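Long-range contacts in sulfate transporter sulfate transporter family protein (Wolinella succinogenes, PDB 3OIR), which is the cytoplasmic STAS-domain portion of a SulP-family membrane protein that probably carries sulfate or a related anion across the membrane: residues V24-I29 with I56-R61; P52-L57 with I86-G91. One frame throughout, in Å; residues are numbered along the deposited sequence. Where two conformers were deposited one is given.

How the contacts relate
From the N terminus, the chain first lays down strand 24-28, passes through helices 35-41 and 44-47, and returns as strand 54-58 alongside it, so contact 1 closes a loop of 26 residues between its segments. Helix 67-83 then carries the chain to strand 86-90, where contact 2 closes the second loop on the other edge of strand 54-58. The two loops follow one another and overlap in Ile56 and Leu57, which serve both contacts. Together they set the order 24-28, 54-58, 86-90 in a parallel sheet, with 54-58 in the middle. Met59 N lies 2.7 Å from Ser90 O, a probable hydrogen bond joining the two contacts.

Contact 1 of 2, residues V24-I29 with I56-R61; sequences VEIYEI and ILRMRR. With FMT (formic acid), chain C; FMT (formic acid), chain E.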
loop_
_atom_site.group_PDB
_atom_site.type_symbol
_atom_site.label_atom_id
_atom_site.label_comp_id
_atom_site.label_asym_id
_atom_site.label_seq_id
_atom_site.Cartn_x
_atom_site.Cartn_y
_atom_site.Cartn_z
ATOM N N VAL A 24 6.600 -1.838 -10.695
ATOM C CA VAL A 24 5.732 -1.966 -9.537
ATOM C C VAL A 24 6.674 -2.157 -8.341
ATOM O O VAL A 24 7.535 -3.049 -8.356
ATOM C CB VAL A 24 4.813 -3.182 -9.667
ATOM C CG1 VAL A 24 3.954 -3.350 -8.411
ATOM C CG2 VAL A 24 3.892 -3.029 -10.906
ATOM N N GLU A 25 6.548 -1.295 -7.344
ATOM C CA GLU A 25 7.302 -1.463 -6.112
ATOM C C GLU A 25 6.325 -1.989 -5.069
ATOM O O GLU A 25 5.124 -1.695 -5.121
ATOM C CB GLU A 25 7.883 -0.129 -5.652
ATOM C CG GLU A 25 8.795 -0.261 -4.413
ATOM C CD GLU A 25 9.941 -1.248 -4.627
ATOM O OE1 GLU A 25 10.943 -0.807 -5.217
ATOM O OE2 GLU A 25 9.846 -2.437 -4.187
ATOM N N ILE A 26 6.851 -2.784 -4.153
ATOM C CA ILE A 26 6.084 -3.393 -3.091
ATOM C C ILE A 26 6.760 -3.148 -1.739
ATOM O O ILE A 26 7.990 -3.279 -1.591
ATOM C CB ILE A 26 5.916 -4.886 -3.299
ATOM C CG1 ILE A 26 5.234 -5.129 -4.665
ATOM C CG2 ILE A 26 5.121 -5.454 -2.133
ATOM C CD1 ILE A 26 5.346 -6.456 -5.169
ATOM N N TYR A 27 5.946 -2.768 -0.775
ATOM C CA TYR A 27 6.413 -2.478 0.586
ATOM C C TYR A 27 5.497 -3.249 1.535
ATOM O O TYR A 27 4.265 -3.069 1.497
ATOM C CB TYR A 27 6.323 -0.964 0.858
ATOM C CG TYR A 27 6.953 -0.506 2.181
ATOM C CD1 TYR A 27 8.193 0.121 2.202
ATOM C CD2 TYR A 27 6.306 -0.718 3.403
ATOM C CE1 TYR A 27 8.773 0.538 3.404
ATOM C CE2 TYR A 27 6.882 -0.320 4.608
ATOM C CZ TYR A 27 8.116 0.301 4.600
ATOM O OH TYR A 27 8.687 0.701 5.784
ATOM N N GLU A 28 6.090 -4.104 2.366
ATOM C CA GLU A 28 5.326 -4.917 3.313
ATOM C C GLU A 28 5.477 -4.348 4.741
ATOM O O GLU A 28 6.596 -4.125 5.222
ATOM C CB GLU A 28 5.760 -6.385 3.229
ATOM C CG GLU A 28 4.755 -7.397 3.838
ATOM C CD GLU A 28 5.402 -8.734 4.169
ATOM O OE1 GLU A 28 6.642 -8.802 4.197
ATOM O OE2 GLU A 28 4.684 -9.723 4.403
ATOM N N ILE A 29 4.343 -4.088 5.392
ATOM C CA ILE A 29 4.330 -3.586 6.767
ATOM C C ILE A 29 4.386 -4.747 7.752
ATOM O O ILE A 29 3.682 -5.770 7.618
ATOM C CB ILE A 29 3.109 -2.694 7.045
ATOM C CG1 ILE A 29 3.166 -1.433 6.170
ATOM C CG2 ILE A 29 3.095 -2.237 8.526
ATOM C CD1 ILE A 29 1.807 -0.758 6.108
ATOM N N ILE A 56 2.563 -0.890 -4.231
ATOM C CA ILE A 56 1.645 -1.725 -3.477
ATOM C C ILE A 56 2.139 -1.798 -2.032
ATOM O O ILE A 56 3.274 -2.246 -1.760
ATOM C CB ILE A 56 1.545 -3.176 -4.028
ATOM C CG1 ILE A 56 1.193 -3.195 -5.540
ATOM C CG2 ILE A 56 0.485 -3.972 -3.177
ATOM C CD1 ILE A 56 1.064 -4.619 -6.168
ATOM N N LEU A 57 1.286 -1.339 -1.119
ATOM C CA LEU A 57 1.533 -1.437 0.292
ATOM C C LEU A 57 0.808 -2.698 0.799
ATOM O O LEU A 57 -0.444 -2.760 0.795
ATOM C CB LEU A 57 0.968 -0.169 0.952
ATOM C CG LEU A 57 1.417 0.269 2.335
ATOM C CD1 LEU A 57 2.948 0.451 2.437
ATOM C CD2 LEU A 57 0.673 1.588 2.724
ATOM N N ARG A 58 1.583 -3.691 1.229
ATOM C CA ARG A 58 1.056 -4.955 1.681
ATOM C C ARG A 58 0.707 -4.833 3.128
ATOM O O ARG A 58 1.587 -4.551 3.978
ATOM C CB ARG A 58 2.060 -6.099 1.500
ATOM C CG ARG A 58 2.304 -6.398 0.004
ATOM C CD ARG A 58 2.952 -7.742 -0.183
ATOM N NE ARG A 58 2.040 -8.815 0.201
ATOM C CZ ARG A 58 2.297 -10.118 0.081
ATOM N NH1 ARG A 58 3.458 -10.554 -0.429
ATOM N NH2 ARG A 58 1.367 -10.993 0.464
HETATM N N MSE A 59 -0.561 -5.052 3.425
HETATM C CA MSE A 59 -1.069 -4.781 4.773
HETATM C C MSE A 59 -1.738 -6.006 5.345
HETATM O O MSE A 59 -2.626 -5.884 6.190
HETATM C CB MSE A 59 -2.052 -3.596 4.762
HETATM C CG MSE A 59 -1.584 -2.379 3.950
HETATM SE SE MSE A 59 -2.783 -0.849 4.173
HETATM C CE MSE A 59 -2.206 -0.207 5.963
ATOM N N ARG A 60 -1.342 -7.189 4.871
ATOM C CA ARG A 60 -1.836 -8.448 5.487
ATOM C C ARG A 60 -1.492 -8.662 6.964
ATOM O O ARG A 60 -2.226 -9.373 7.653
ATOM C CB ARG A 60 -1.410 -9.683 4.697
ATOM C CG ARG A 60 0.114 -9.880 4.696
ATOM C CD ARG A 60 0.471 -11.166 3.948
ATOM N NE ARG A 60 1.926 -11.287 3.840
ATOM C CZ ARG A 60 2.552 -12.413 3.515
ATOM N NH1 ARG A 60 1.844 -13.516 3.291
ATOM N NH2 ARG A 60 3.878 -12.438 3.423
ATOM N N ARG A 61 -0.399 -8.057 7.424
ATOM C CA ARG A 61 0.048 -8.138 8.832
ATOM C C ARG A 61 -0.464 -6.975 9.682
ATOM O O ARG A 61 -0.057 -6.803 10.843
ATOM C CB ARG A 61 1.579 -8.122 8.915
ATOM C CG ARG A 61 2.261 -9.130 8.027
ATOM C CD ARG A 61 3.752 -9.079 8.240
ATOM N NE ARG A 61 4.496 -9.799 7.203
ATOM C CZ ARG A 61 5.761 -10.194 7.326
ATOM N NH1 ARG A 61 6.431 -9.980 8.459
ATOM N NH2 ARG A 61 6.363 -10.834 6.325
HETATM C C FMT C . 7.609 -1.780 7.968
HETATM O O1 FMT C . 7.218 -2.432 8.923
HETATM O O2 FMT C . 8.034 -0.628 8.045
HETATM C C FMT E . 4.574 -10.416 11.389
HETATM O O1 FMT E . 3.515 -9.949 11.826
HETATM O O2 FMT E . 5.577 -9.754 11.103
HETATM O O HOH W 1 1.640 -6.452 6.037
#
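Glu28 OE2 lies at the edge of the Arg60 guanidinium, in its plane, while Arg58 NH2 sits 3.4 Å above one face, offset toward the rim; Arg58 NH1 is itself hydrogen-bonded to Thr15 OG1 and Asp13 O. Arg60 grips Glu28 OE2 side-on through NE and NH2 (NH2 to OE2 3.0 Å), and NH2 also forms a salt bridge with Asp11. Arg61 also reaches Glu28 OE2 edge-on, its plane turned 82° from the carboxylate; its bonds, 2.8 Å from NH2, are weak by angle. A leucine in place of Arg60 would probably leave Glu28 with the poorly angled grip of Arg61 and strip Asp11 of its salt bridge. A formic acid, probably from the crystallisation liquor, sits at the Tyr27 ring edge, where Tyr27 OH donates to its O2 at 2.7 Å; Leu57 CD1 comes obliquely, 3.7 Å from Tyr27 CD2. With CG1 beside its backbone N (chi1 -64°), Ile29 turns CD1 to the face of Tyr27 and Leu57, 3.9 Å from Leu57 CG. One water donates to Ile29 O and Arg58 O and accepts from Arg61 N. Four backbone bonds, the first Ile56 N to Glu25 O, the last Ile29 N to Arg58 O, join neighbours in the parallel sheet of a STAS domain.

Contact 2 of 2, residues P52-L57 with I86-G91; sequences PKVFIL and ILLLSG
Leu88 meets strand 54-58 through CB, CG and the CD1 branch. CB stands 4.1 Å from Phe55 O; CG comes next to Val54 CG1; and CD1 ends 3.6 Å from that same Val54 CG1, with Ile56 CG1 a little farther off. Because CG stands beside the backbone N (chi1 -52°) and the chain then runs extended, the CD1 branch is carried back toward Val54 and does most of the touching. On the same face, Ile56 CG2 rests against Ser90, 3.5 Å from OG. In the conformer given, that hydroxyl is buried and has no hydrogen-bonding partner in the model.

The other face is built from Phe55, Leu57, Leu87 and Leu89. Leu87 CD1 leans obliquely toward the Phe55 ring, 4.0 Å from Phe55 CD2, and also comes close to Phe55 O. Leu57 and Leu89 run side by side in the same direction, their CD2 methyls meeting at 4.1 Å. Between the faces, five nearly straight backbone bonds join the strands, from Ile86 N to Lys53 O at one end to Ser90 N to Leu57 O at the other.

Strand 54-58, helix 67-83 and strand 86-90 make a beta-alpha-beta unit. The helix lies on the face of Leu57 and Leu87, where Phe76 packs edge-to-face with Phe55 and Leu73 touches Leu57. Helix 118-130 lies against the other face, its Leu122 on Ile56, Tyr124 on Leu88 and Ala121 on Ser90, which leaves this pairing enclosed between helices, with strand 24-28 bonded to the far edge of 54-58.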
loop_
_atom_site.group_PDB
_atom_site.type_symbol
_atom_site.label_atom_id
_atom_site.label_comp_id
_atom_site.label_asym_id
_atom_site.label_seq_id
_atom_site.Cartn_x
_atom_site.Cartn_y
_atom_site.Cartn_z
ATOM N N PRO A 52 8.434 4.365 -9.198
ATOM C CA PRO A 52 7.563 3.302 -9.674
ATOM C C PRO A 52 6.238 3.806 -10.252
ATOM O O PRO A 52 5.711 4.834 -9.817
ATOM C CB PRO A 52 7.285 2.488 -8.408
ATOM C CG PRO A 52 7.528 3.435 -7.285
ATOM C CD PRO A 52 8.692 4.236 -7.752
ATOM N N LYS A 53 5.709 3.053 -11.210
ATOM C CA LYS A 53 4.423 3.374 -11.819
ATOM C C LYS A 53 3.323 3.058 -10.817
ATOM O O LYS A 53 2.303 3.765 -10.745
ATOM C CB LYS A 53 4.225 2.550 -13.089
ATOM C CG LYS A 53 5.137 2.955 -14.250
ATOM C CD LYS A 53 4.799 2.145 -15.495
ATOM C CE LYS A 53 5.925 2.231 -16.519
ATOM N NZ LYS A 53 6.043 3.620 -17.067
ATOM N N VAL A 54 3.551 1.991 -10.045
ATOM C CA VAL A 54 2.559 1.464 -9.090
ATOM C C VAL A 54 3.314 1.103 -7.818
ATOM O O VAL A 54 4.413 0.528 -7.888
ATOM C CB VAL A 54 1.798 0.198 -9.637
ATOM C CG1 VAL A 54 0.718 -0.281 -8.642
ATOM C CG2 VAL A 54 1.154 0.460 -11.006
ATOM N N PHE A 55 2.734 1.458 -6.665
ATOM C CA PHE A 55 3.300 1.138 -5.375
ATOM C C PHE A 55 2.244 0.356 -4.609
ATOM O O PHE A 55 1.122 0.862 -4.405
ATOM C CB PHE A 55 3.672 2.439 -4.628
ATOM C CG PHE A 55 4.517 2.212 -3.404
ATOM C CD1 PHE A 55 5.892 2.455 -3.452
ATOM C CD2 PHE A 55 3.956 1.722 -2.228
ATOM C CE1 PHE A 55 6.720 2.230 -2.349
ATOM C CE2 PHE A 55 4.767 1.489 -1.086
ATOM C CZ PHE A 55 6.156 1.752 -1.146
ATOM N N ILE A 56 2.563 -0.890 -4.231
ATOM C CA ILE A 56 1.645 -1.725 -3.477
ATOM C C ILE A 56 2.139 -1.798 -2.032
ATOM O O ILE A 56 3.274 -2.246 -1.760
ATOM C CB ILE A 56 1.545 -3.176 -4.028
ATOM C CG1 ILE A 56 1.193 -3.195 -5.540
ATOM C CG2 ILE A 56 0.485 -3.972 -3.177
ATOM C CD1 ILE A 56 1.064 -4.619 -6.168
ATOM N N LEU A 57 1.286 -1.339 -1.119
ATOM C CA LEU A 57 1.533 -1.437 0.292
ATOM C C LEU A 57 0.808 -2.698 0.799
ATOM O O LEU A 57 -0.444 -2.760 0.795
ATOM C CB LEU A 57 0.968 -0.169 0.952
ATOM C CG LEU A 57 1.417 0.269 2.335
ATOM C CD1 LEU A 57 2.948 0.451 2.437
ATOM C CD2 LEU A 57 0.673 1.588 2.724
ATOM N N ILE A 86 0.728 5.412 -8.685
ATOM C CA ILE A 86 -0.552 4.895 -8.201
ATOM C C ILE A 86 -0.345 3.994 -6.977
ATOM O O ILE A 86 0.361 2.991 -7.048
ATOM C CB ILE A 86 -1.302 4.124 -9.312
ATOM C CG1 ILE A 86 -1.602 5.054 -10.510
ATOM C CG2 ILE A 86 -2.578 3.456 -8.723
ATOM C CD1 ILE A 86 -1.913 4.314 -11.855
ATOM N N LEU A 87 -0.963 4.356 -5.862
ATOM C CA LEU A 87 -0.908 3.556 -4.645
ATOM C C LEU A 87 -2.054 2.549 -4.616
ATOM O O LEU A 87 -3.204 2.924 -4.828
ATOM C CB LEU A 87 -0.998 4.469 -3.401
ATOM C CG LEU A 87 -1.103 3.818 -2.009
ATOM C CD1 LEU A 87 0.146 2.980 -1.708
ATOM C CD2 LEU A 87 -1.291 4.936 -0.943
ATOM N N LEU A 88 -1.708 1.281 -4.349
ATOM C CA LEU A 88 -2.658 0.223 -4.084
ATOM C C LEU A 88 -2.427 -0.306 -2.664
ATOM O O LEU A 88 -1.291 -0.355 -2.200
ATOM C CB LEU A 88 -2.496 -0.925 -5.085
ATOM C CG LEU A 88 -2.502 -0.579 -6.600
ATOM C CD1 LEU A 88 -2.257 -1.837 -7.420
ATOM C CD2 LEU A 88 -3.805 0.119 -7.002
ATOM N N LEU A 89 -3.497 -0.694 -1.976
ATOM C CA LEU A 89 -3.352 -1.413 -0.700
ATOM C C LEU A 89 -3.722 -2.851 -0.935
ATOM O O LEU A 89 -4.710 -3.128 -1.601
ATOM C CB LEU A 89 -4.288 -0.846 0.365
ATOM C CG LEU A 89 -4.308 0.667 0.507
ATOM C CD1 LEU A 89 -5.215 1.005 1.665
ATOM C CD2 LEU A 89 -2.892 1.224 0.724
ATOM N N SER A 90 -2.930 -3.779 -0.413
ATOM C CA SER A 90 -3.279 -5.193 -0.538
ATOM C C SER A 90 -3.331 -5.850 0.828
ATOM O O SER A 90 -2.709 -5.353 1.771
ATOM C CB SER A 90 -2.277 -5.907 -1.424
ATOM O OG SER A 90 -1.012 -5.987 -0.800
ATOM N N GLY A 91 -4.050 -6.969 0.919
ATOM C CA GLY A 91 -4.176 -7.717 2.186
ATOM C C GLY A 91 -4.966 -6.962 3.246
ATOM O O GLY A 91 -4.765 -7.171 4.432
#